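Guanine nucleotide exchange protein (Legionella pneumophila, PDB 1XSZ) probably acts as a guanine nucleotide exchange factor for ADP-ribosylation factors, with a C-terminal domain that forms a cap over the active site of its Sec7 domain. Local coordinates at residues N19-N24 with D329-D334; T201-E206 with N323-Y328; Y205-T210 with V296-G301; A273-Q278 with I307-K312. All coordinates share one frame; numbering follows the deposited sequence. Where two conformers were deposited one is given.

Contact 1: N19-N24 with D329-D334; sequences NAKPKN and DYEVGD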
# COMPACT_ATOMS: atom_id res chain seq x y z
N ASN A 19 -8.97 -9.13 -14.95
CA ASN A 19 -10.01 -8.66 -14.05
C ASN A 19 -10.58 -9.76 -13.16
O ASN A 19 -10.92 -9.50 -12.00
CB ASN A 19 -11.13 -7.96 -14.84
CG ASN A 19 -10.65 -6.68 -15.50
OD1 ASN A 19 -9.64 -6.10 -15.09
ND2 ASN A 19 -11.38 -6.22 -16.51
N ALA A 20 -10.67 -10.98 -13.68
CA ALA A 20 -11.19 -12.09 -12.89
C ALA A 20 -10.16 -12.51 -11.84
O ALA A 20 -10.50 -12.75 -10.68
CB ALA A 20 -11.53 -13.26 -13.79
N LYS A 21 -8.90 -12.59 -12.26
CA LYS A 21 -7.81 -12.96 -11.38
C LYS A 21 -6.54 -12.37 -11.98
O LYS A 21 -5.97 -12.93 -12.92
CB LYS A 21 -7.68 -14.48 -11.26
CG LYS A 21 -6.63 -14.91 -10.24
CD LYS A 21 -6.53 -16.42 -10.14
CE LYS A 21 -5.46 -16.84 -9.14
NZ LYS A 21 -5.75 -16.34 -7.77
N PRO A 22 -6.09 -11.23 -11.45
CA PRO A 22 -4.88 -10.55 -11.94
C PRO A 22 -3.72 -11.46 -12.31
O PRO A 22 -3.13 -11.30 -13.38
CB PRO A 22 -4.55 -9.61 -10.79
CG PRO A 22 -5.92 -9.18 -10.34
CD PRO A 22 -6.67 -10.50 -10.31
N LYS A 23 -3.40 -12.42 -11.44
CA LYS A 23 -2.29 -13.33 -11.72
C LYS A 23 -2.44 -14.06 -13.05
O LYS A 23 -1.45 -14.29 -13.75
CB LYS A 23 -2.14 -14.36 -10.59
CG LYS A 23 -0.99 -15.34 -10.82
CD LYS A 23 -0.88 -16.40 -9.73
CE LYS A 23 -0.45 -15.81 -8.40
NZ LYS A 23 -0.24 -16.90 -7.39
N ASN A 24 -3.66 -14.43 -13.41
CA ASN A 24 -3.87 -15.12 -14.68
C ASN A 24 -3.64 -14.20 -15.87
O ASN A 24 -3.13 -14.63 -16.90
CB ASN A 24 -5.27 -15.73 -14.75
CG ASN A 24 -5.45 -16.90 -13.80
OD1 ASN A 24 -4.49 -17.62 -13.51
ND2 ASN A 24 -6.67 -17.10 -13.33
N ASP A 329 -2.58 -14.01 -4.74
CA ASP A 329 -2.51 -15.47 -4.76
C ASP A 329 -3.77 -16.22 -4.35
O ASP A 329 -3.98 -17.36 -4.77
CB ASP A 329 -1.37 -15.94 -3.85
CG ASP A 329 -0.06 -15.25 -4.17
OD1 ASP A 329 0.45 -15.43 -5.30
OD2 ASP A 329 0.47 -14.54 -3.29
N TYR A 330 -4.62 -15.60 -3.53
CA TYR A 330 -5.82 -16.28 -3.05
C TYR A 330 -7.14 -15.61 -3.40
O TYR A 330 -7.29 -14.40 -3.22
CB TYR A 330 -5.73 -16.45 -1.53
CG TYR A 330 -4.43 -17.05 -1.06
CD1 TYR A 330 -4.13 -18.39 -1.31
CD2 TYR A 330 -3.49 -16.28 -0.38
CE1 TYR A 330 -2.91 -18.94 -0.90
CE2 TYR A 330 -2.28 -16.82 0.03
CZ TYR A 330 -2.00 -18.15 -0.23
OH TYR A 330 -0.80 -18.68 0.17
N GLU A 331 -8.09 -16.41 -3.87
CA GLU A 331 -9.42 -15.91 -4.22
C GLU A 331 -10.13 -15.53 -2.92
O GLU A 331 -9.86 -16.11 -1.87
CB GLU A 331 -10.21 -16.98 -4.96
CG GLU A 331 -9.43 -17.67 -6.07
CD GLU A 331 -10.26 -18.66 -6.86
OE1 GLU A 331 -11.05 -19.41 -6.24
OE2 GLU A 331 -10.12 -18.69 -8.10
N VAL A 332 -11.04 -14.57 -3.00
CA VAL A 332 -11.74 -14.12 -1.80
C VAL A 332 -12.51 -15.26 -1.13
O VAL A 332 -12.59 -15.32 0.10
CB VAL A 332 -12.69 -12.93 -2.13
CG1 VAL A 332 -13.91 -13.40 -2.90
CG2 VAL A 332 -13.08 -12.21 -0.85
N GLY A 333 -13.05 -16.17 -1.92
CA GLY A 333 -13.79 -17.28 -1.35
C GLY A 333 -12.93 -18.14 -0.44
O GLY A 333 -13.40 -18.63 0.58
N ASP A 334 -11.67 -18.32 -0.81
CA ASP A 334 -10.79 -19.14 0.02
C ASP A 334 -10.49 -18.44 1.34
O ASP A 334 -10.37 -19.09 2.38
CB ASP A 334 -9.51 -19.49 -0.74
CG ASP A 334 -9.78 -20.42 -1.91
OD1 ASP A 334 -10.44 -21.46 -1.70
OD2 ASP A 334 -9.33 -20.12 -3.04
O HOH W 1 -2.61 -18.37 -7.08

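Contact 2: T201-E206 with N323-Y328; sequences TSPGYE and NFKATY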
# COMPACT_ATOMS: atom_id res chain seq x y z
N THR A 201 -11.24 -0.67 -0.35
CA THR A 201 -10.87 -1.87 0.39
C THR A 201 -9.48 -2.35 -0.03
O THR A 201 -9.03 -2.07 -1.15
CB THR A 201 -11.86 -3.03 0.14
OG1 THR A 201 -11.84 -3.38 -1.25
CG2 THR A 201 -13.28 -2.61 0.53
N SER A 202 -8.81 -3.08 0.85
CA SER A 202 -7.48 -3.60 0.58
C SER A 202 -7.46 -5.13 0.61
O SER A 202 -8.33 -5.75 1.22
CB SER A 202 -6.48 -3.06 1.60
OG SER A 202 -6.38 -1.64 1.52
N PRO A 203 -6.48 -5.75 -0.05
CA PRO A 203 -6.39 -7.21 -0.08
C PRO A 203 -6.34 -7.81 1.33
O PRO A 203 -5.76 -7.23 2.25
CB PRO A 203 -5.09 -7.47 -0.85
CG PRO A 203 -4.98 -6.27 -1.74
CD PRO A 203 -5.40 -5.13 -0.85
N GLY A 204 -6.96 -8.98 1.47
CA GLY A 204 -6.95 -9.69 2.74
C GLY A 204 -8.14 -9.42 3.63
O GLY A 204 -9.24 -9.14 3.16
N TYR A 205 -7.91 -9.53 4.94
CA TYR A 205 -8.94 -9.29 5.94
C TYR A 205 -8.74 -7.92 6.56
O TYR A 205 -7.63 -7.60 7.00
CB TYR A 205 -8.84 -10.31 7.08
CG TYR A 205 -8.84 -11.77 6.68
CD1 TYR A 205 -10.02 -12.41 6.32
CD2 TYR A 205 -7.66 -12.50 6.68
CE1 TYR A 205 -10.03 -13.76 5.97
CE2 TYR A 205 -7.65 -13.85 6.33
CZ TYR A 205 -8.84 -14.47 5.98
OH TYR A 205 -8.83 -15.80 5.66
N GLU A 206 -9.79 -7.11 6.60
CA GLU A 206 -9.67 -5.82 7.24
C GLU A 206 -10.67 -5.73 8.37
O GLU A 206 -11.85 -6.01 8.18
CB GLU A 206 -9.92 -4.65 6.29
CG GLU A 206 -9.70 -3.31 7.01
CD GLU A 206 -10.00 -2.09 6.16
OE1 GLU A 206 -9.72 -0.97 6.64
OE2 GLU A 206 -10.52 -2.23 5.03
N ASN A 323 -14.21 -6.26 5.89
CA ASN A 323 -14.08 -6.57 4.48
C ASN A 323 -13.14 -7.72 4.19
O ASN A 323 -12.11 -7.88 4.85
CB ASN A 323 -13.56 -5.35 3.71
CG ASN A 323 -14.33 -4.08 4.04
OD1 ASN A 323 -15.54 -4.02 3.88
ND2 ASN A 323 -13.61 -3.05 4.48
N PHE A 324 -13.51 -8.53 3.19
CA PHE A 324 -12.69 -9.64 2.74
C PHE A 324 -12.38 -9.31 1.28
O PHE A 324 -13.29 -8.98 0.52
CB PHE A 324 -13.48 -10.94 2.72
CG PHE A 324 -13.98 -11.38 4.07
CD1 PHE A 324 -13.22 -12.25 4.84
CD2 PHE A 324 -15.22 -10.97 4.53
CE1 PHE A 324 -13.70 -12.71 6.07
CE2 PHE A 324 -15.71 -11.42 5.76
CZ PHE A 324 -14.95 -12.29 6.53
N LYS A 325 -11.11 -9.39 0.89
CA LYS A 325 -10.73 -9.10 -0.49
C LYS A 325 -9.64 -10.06 -0.92
O LYS A 325 -8.74 -10.39 -0.14
CB LYS A 325 -10.25 -7.65 -0.62
CG LYS A 325 -10.09 -7.18 -2.07
CD LYS A 325 -9.60 -5.74 -2.11
CE LYS A 325 -9.88 -5.11 -3.47
NZ LYS A 325 -9.49 -3.67 -3.48
N ALA A 326 -9.71 -10.51 -2.16
CA ALA A 326 -8.72 -11.43 -2.69
C ALA A 326 -7.32 -10.84 -2.66
O ALA A 326 -7.14 -9.62 -2.66
CB ALA A 326 -9.08 -11.79 -4.14
N THR A 327 -6.32 -11.71 -2.59
CA THR A 327 -4.94 -11.26 -2.66
C THR A 327 -4.49 -11.72 -4.03
O THR A 327 -5.25 -12.38 -4.75
CB THR A 327 -4.03 -11.92 -1.60
OG1 THR A 327 -3.94 -13.33 -1.85
CG2 THR A 327 -4.55 -11.67 -0.19
N TYR A 328 -3.27 -11.38 -4.42
CA TYR A 328 -2.77 -11.79 -5.72
C TYR A 328 -2.76 -13.31 -5.86
O TYR A 328 -2.94 -13.85 -6.95
CB TYR A 328 -1.35 -11.25 -5.92
CG TYR A 328 -0.81 -11.41 -7.32
CD1 TYR A 328 -1.35 -10.69 -8.38
CD2 TYR A 328 0.26 -12.26 -7.58
CE1 TYR A 328 -0.83 -10.80 -9.67
CE2 TYR A 328 0.79 -12.39 -8.87
CZ TYR A 328 0.24 -11.65 -9.90
OH TYR A 328 0.76 -11.74 -11.18

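Contact 3: Y205-T210 with V296-G301; sequences YELTST and VIIQPG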
# COMPACT_ATOMS: atom_id res chain seq x y z
N TYR A 205 -7.91 -9.53 4.94
CA TYR A 205 -8.94 -9.29 5.94
C TYR A 205 -8.74 -7.92 6.56
O TYR A 205 -7.63 -7.60 7.00
CB TYR A 205 -8.84 -10.31 7.08
CG TYR A 205 -8.84 -11.77 6.68
CD1 TYR A 205 -10.02 -12.41 6.32
CD2 TYR A 205 -7.66 -12.50 6.68
CE1 TYR A 205 -10.03 -13.76 5.97
CE2 TYR A 205 -7.65 -13.85 6.33
CZ TYR A 205 -8.84 -14.47 5.98
OH TYR A 205 -8.83 -15.80 5.66
N GLU A 206 -9.79 -7.11 6.60
CA GLU A 206 -9.67 -5.82 7.24
C GLU A 206 -10.67 -5.73 8.37
O GLU A 206 -11.85 -6.01 8.18
CB GLU A 206 -9.92 -4.65 6.29
CG GLU A 206 -9.70 -3.31 7.01
CD GLU A 206 -10.00 -2.09 6.16
OE1 GLU A 206 -9.72 -0.97 6.64
OE2 GLU A 206 -10.52 -2.23 5.03
N LEU A 207 -10.17 -5.37 9.55
CA LEU A 207 -11.02 -5.16 10.70
C LEU A 207 -10.95 -3.66 10.94
O LEU A 207 -9.86 -3.07 10.98
CB LEU A 207 -10.49 -5.91 11.93
CG LEU A 207 -10.46 -7.43 11.81
CD1 LEU A 207 -9.08 -7.89 11.35
CD2 LEU A 207 -10.80 -8.07 13.16
N THR A 208 -12.10 -3.02 11.06
CA THR A 208 -12.13 -1.59 11.31
C THR A 208 -13.51 -1.21 11.80
O THR A 208 -14.52 -1.58 11.19
CB THR A 208 -11.76 -0.78 10.03
OG1 THR A 208 -11.78 0.61 10.35
CG2 THR A 208 -12.74 -1.05 8.89
N SER A 209 -13.56 -0.50 12.91
CA SER A 209 -14.84 -0.09 13.48
C SER A 209 -14.62 0.96 14.55
O SER A 209 -13.49 1.24 14.95
CB SER A 209 -15.56 -1.29 14.10
OG SER A 209 -15.02 -1.57 15.38
N THR A 210 -15.73 1.51 15.03
CA THR A 210 -15.71 2.53 16.07
C THR A 210 -15.50 1.92 17.45
O THR A 210 -15.36 2.65 18.44
CB THR A 210 -17.04 3.31 16.08
OG1 THR A 210 -18.13 2.39 16.18
CG2 THR A 210 -17.19 4.13 14.81
N VAL A 296 -6.98 -2.79 11.01
CA VAL A 296 -6.03 -3.88 11.09
C VAL A 296 -6.22 -4.62 9.77
O VAL A 296 -7.33 -5.00 9.41
CB VAL A 296 -6.31 -4.84 12.27
CG1 VAL A 296 -5.35 -6.02 12.20
CG2 VAL A 296 -6.15 -4.09 13.59
N ILE A 297 -5.13 -4.79 9.02
CA ILE A 297 -5.17 -5.48 7.74
C ILE A 297 -4.29 -6.71 7.85
O ILE A 297 -3.09 -6.60 8.13
CB ILE A 297 -4.67 -4.57 6.58
CG1 ILE A 297 -5.56 -3.32 6.48
CG2 ILE A 297 -4.68 -5.34 5.28
CD1 ILE A 297 -5.09 -2.31 5.44
N ILE A 298 -4.88 -7.88 7.63
CA ILE A 298 -4.18 -9.16 7.73
C ILE A 298 -4.13 -9.83 6.38
O ILE A 298 -5.18 -10.06 5.76
CB ILE A 298 -4.89 -10.08 8.75
CG1 ILE A 298 -4.99 -9.37 10.10
CG2 ILE A 298 -4.15 -11.40 8.88
CD1 ILE A 298 -5.76 -10.14 11.16
N GLN A 299 -2.93 -10.17 5.92
CA GLN A 299 -2.77 -10.79 4.61
C GLN A 299 -1.90 -12.03 4.65
O GLN A 299 -0.83 -12.04 5.24
CB GLN A 299 -2.14 -9.78 3.64
CG GLN A 299 -2.93 -8.50 3.49
CD GLN A 299 -2.19 -7.42 2.73
OE1 GLN A 299 -0.96 -7.43 2.65
NE2 GLN A 299 -2.93 -6.47 2.18
N PRO A 300 -2.37 -13.11 4.01
CA PRO A 300 -1.58 -14.35 3.99
C PRO A 300 -0.49 -14.24 2.94
O PRO A 300 -0.67 -13.57 1.91
CB PRO A 300 -2.61 -15.41 3.65
CG PRO A 300 -3.56 -14.67 2.74
CD PRO A 300 -3.70 -13.32 3.42
N GLY A 301 0.65 -14.89 3.19
CA GLY A 301 1.74 -14.87 2.23
C GLY A 301 1.47 -15.87 1.12
O GLY A 301 0.43 -16.54 1.12

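Contact 4: A273-Q278 with I307-K312; sequences AQATIQ and IDLAAK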
# COMPACT_ATOMS: atom_id res chain seq x y z
N ALA A 273 4.68 -21.01 6.72
CA ALA A 273 3.49 -20.21 6.47
C ALA A 273 3.81 -18.80 6.94
O ALA A 273 4.53 -18.61 7.92
CB ALA A 273 2.31 -20.77 7.25
N GLN A 274 3.27 -17.81 6.24
CA GLN A 274 3.51 -16.42 6.61
C GLN A 274 2.26 -15.56 6.49
O GLN A 274 1.35 -15.87 5.72
CB GLN A 274 4.62 -15.82 5.74
CG GLN A 274 6.02 -16.23 6.14
CD GLN A 274 7.10 -15.51 5.35
OE1 GLN A 274 8.28 -15.59 5.66
NE2 GLN A 274 6.69 -14.79 4.30
N ALA A 275 2.23 -14.49 7.27
CA ALA A 275 1.11 -13.56 7.24
C ALA A 275 1.61 -12.22 7.76
O ALA A 275 2.49 -12.16 8.62
CB ALA A 275 -0.03 -14.07 8.13
N THR A 276 1.06 -11.14 7.22
CA THR A 276 1.44 -9.81 7.67
C THR A 276 0.23 -9.16 8.33
O THR A 276 -0.93 -9.40 7.94
CB THR A 276 1.92 -8.90 6.53
OG1 THR A 276 0.92 -8.84 5.51
CG2 THR A 276 3.22 -9.42 5.95
N ILE A 277 0.50 -8.34 9.34
CA ILE A 277 -0.55 -7.65 10.06
C ILE A 277 -0.18 -6.18 10.15
O ILE A 277 0.82 -5.82 10.77
CB ILE A 277 -0.73 -8.22 11.48
CG1 ILE A 277 -1.05 -9.72 11.41
CG2 ILE A 277 -1.84 -7.47 12.20
CD1 ILE A 277 -1.20 -10.37 12.77
N GLN A 278 -0.97 -5.33 9.49
CA GLN A 278 -0.75 -3.89 9.50
C GLN A 278 -1.70 -3.23 10.48
O GLN A 278 -2.87 -3.60 10.56
CB GLN A 278 -1.01 -3.31 8.11
CG GLN A 278 -0.20 -3.91 7.00
CD GLN A 278 -0.67 -3.42 5.65
OE1 GLN A 278 -0.74 -2.22 5.40
NE2 GLN A 278 -1.00 -4.36 4.77
N ILE A 307 -2.67 -19.10 4.33
CA ILE A 307 -4.07 -18.73 4.45
C ILE A 307 -4.63 -19.09 5.82
O ILE A 307 -5.36 -18.31 6.42
CB ILE A 307 -4.91 -19.39 3.33
CG1 ILE A 307 -6.35 -18.86 3.38
CG2 ILE A 307 -4.89 -20.90 3.48
CD1 ILE A 307 -7.17 -19.22 2.17
N ASP A 308 -4.27 -20.27 6.34
CA ASP A 308 -4.76 -20.67 7.65
C ASP A 308 -4.17 -19.81 8.77
O ASP A 308 -4.85 -19.51 9.74
CB ASP A 308 -4.45 -22.15 7.90
CG ASP A 308 -5.15 -23.06 6.91
OD1 ASP A 308 -6.37 -22.89 6.72
OD2 ASP A 308 -4.48 -23.93 6.32
N LEU A 309 -2.91 -19.42 8.62
CA LEU A 309 -2.27 -18.58 9.63
C LEU A 309 -2.95 -17.22 9.69
O LEU A 309 -3.26 -16.71 10.76
CB LEU A 309 -0.77 -18.41 9.32
CG LEU A 309 0.01 -17.48 10.25
CD1 LEU A 309 -0.08 -17.97 11.69
CD2 LEU A 309 1.47 -17.44 9.81
N ALA A 310 -3.18 -16.62 8.53
CA ALA A 310 -3.84 -15.32 8.47
C ALA A 310 -5.28 -15.41 9.00
O ALA A 310 -5.73 -14.55 9.75
CB ALA A 310 -3.84 -14.81 7.03
N ALA A 311 -5.98 -16.48 8.62
CA ALA A 311 -7.36 -16.68 9.05
C ALA A 311 -7.45 -16.84 10.56
O ALA A 311 -8.38 -16.34 11.19
CB ALA A 311 -7.95 -17.90 8.35
N LYS A 312 -6.48 -17.54 11.14
CA LYS A 312 -6.47 -17.74 12.59
C LYS A 312 -6.29 -16.41 13.31
O LYS A 312 -6.96 -16.12 14.30
CB LYS A 312 -5.36 -18.70 13.00
CG LYS A 312 -5.61 -20.14 12.60
CD LYS A 312 -4.46 -21.04 13.03
CE LYS A 312 -4.68 -22.46 12.54
NZ LYS A 312 -3.54 -23.35 12.92

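Contact 1: N19-N24 with D329-D334
K21 CA lies 7.9 Å from E331 CA and K23 CA 7.3 Å from D329 CA, so two long lysines do the bridging. This is a domain interface: the junction between helices 11-20 and 22-35 of the Sec7 domain faces the turn that leads into helix 332-351 of the capping domain. K21 leaves the first helix and occupies the N-cap position of the next, and E331 holds the N-cap position of helix 332-351. K23 carries the main bond, a salt bridge from NZ to D329 OD1 of 2.6 Å. Its first two torsions keep the chain extended, and a bend at chi3 (-68°) swings the amine onto the aspartate. D329, short and acidic, receives it on the anti lone pair of OD1. The aspartate CB lies 4.0 Å over the centre of the Y330 ring, whose OH is hydrogen-bonded to G301 O. K21 contributes a looser electrostatic element: its NZ stays 3.6 Å from D329 O, and the carboxylate of E331 is near enough that the opposite charges probably attract without touching. A water completes the bridge, accepting from K23 NZ at 2.8 Å and donating to D329 O at 2.9 Å.

Contact 2: T201-E206 with N323-Y328
Backbone hydrogen bonds join G204 to K325 and E206 to N323 as antiparallel hydrogen-bonded pairs, with Y205 and F324 forming the non-hydrogen-bonded pair between them. The edge strand 323-325 is thereby attached to strand 204-208 of the capping domain's sheet. The closest link is G204 N to K325 O, 2.8 Å. G204 has phi 94° and psi -151°, a conformation in which a side chain would jam against the preceding carbonyl, so glycine suits it.

Polar side chains lie on the face bearing N323, K325 and E206. K325 runs extended across T201, its NZ giving a 2.9 Å bond to T201 O from above the carbonyl plane and a weak one, 3.3 Å, to T201 OG1; a salt bridge to E58 completes its grip. N323 and E206 lie side by side: ND2 reaches OE2 at 3.2 Å, in its own amide plane but above that of the carboxylate, while E206 OE1 pairs with R295.

The apolar contact is on the other face. Y205 and F324 meet rim to rim, CD1 to CD1 at 3.5 Å, their planes 80° apart, with F324 at the edge of the tyrosine ring. F324 also stacks edge-to-face with Y339.

The amine of K325 and the amide of N323 thus meet T201 O and E206 OE2, and E58 ties the lysine to the Sec7 domain, which probably steadies its charge.

Contact 3: Y205-T210 with V296-G301
The ring of Y205 leans on the neighbouring strand obliquely: I298 O approaches its CD2 to 3.6 Å, neither squarely over the face nor at the edge, and the same CD2 lies 4.2 Å from I298 CB. With CG anti to the carbonyl carbon (chi1 -54°), the ring passes I298 and meets A311 of helix 306-315, and its OH is hydrogen-bonded to L335 O of helix 332-351. A tyrosine fits because its hydrocarbon rim packs among apolar neighbours while its OH finds a backbone acceptor.

L207 follows on this face. Its CD1 touches I298 CD1 at 4.0 Å and sits near V296 CB, so branched aliphatic chains pack side by side next to the ring. V296 also meets I277 of the next strand and F218 and L221 of helix 216-224.

These residues belong to two adjacent interior strands of the six-stranded antiparallel sheet of the capping domain, 204-208 and 295-300. Y205 with I298 and L207 with V296 are hydrogen-bonded pairs; the shortest bond, I298 N to Y205 O, is 2.8 Å, and that from Y205 N to I298 O is nearly straight at 173°. Between them E206 and I297 form a non-hydrogen-bonded pair, with CA-H...O contacts from I297 CA to Y205 O and from E206 CA to V296 O, 3.3 Å each. On the opposite face the aliphatic CG of E206 lies 4.2 Å from I297 CG1.

Contact 4: A273-Q278 with I307-K312
A275 and L309 make the dense heart of the packing: A275 CB sits 4.0 Å from L309 CG, and at the same distance from A310 CB. The meeting of A275 with A310, methyl on methyl, lets the helix lie close on the sheet of the capping domain: the axes of strand 274-278 and helix segment 307-312 approach to 7.0 Å and cross at -34°. Alanine suits both places, because its single methyl allows the close approach. L309 supplies the bulk. Its CG stands anti to the backbone N (chi1 176°), which carries CD2 against the strand backbone, 3.8 Å from A273 O and 4.3 Å from A273 CB.

The strand's other side is more polar and more accessible. Q274 and T276 point away from the helix; the Q274 amide oxygen is bound by T267 of the adjoining strand, while T276 packs against T263 and T265. On the helix, D308 and K312 are partly exposed and take no part in the packing, and I307 instead meets D334 and A338 of helix 332-351.

Between 273-278 and 307-312 the contact is van der Waals packing, through alanine and leucine methyls and the strand backbone. Q274 N is hydrogen-bonded to S306 OG at the start of the helix, while other backbone groups bond neighbouring strands, T276 to Q299 and A275 to L266.

Contacts 2, 3 and 4 build the capping domain, and contact 1 joins the start of its last helix to the Sec7 domain, together with the K325-E58 salt bridge. Strand 204-208 is shared by contacts 2 and 3, whose centres lie about 8 Å apart, and P203 O accepts from Q299 NE2 at 2.9 Å. Contact 3 continues into contact 4, about 10 Å off between centres, through I297 O and Q278 N, 2.8 Å apart. Y205 ties contacts 2 and 3 to helix 306-315, its OH lying 3.5 Å from A311 CB. Contact 1, about 11 Å from contact 2 by centres, packs through Y328 OH near K23 CA; all three others are nested along the chain in the loop it closes. The arrangement fits a cap held over the active site.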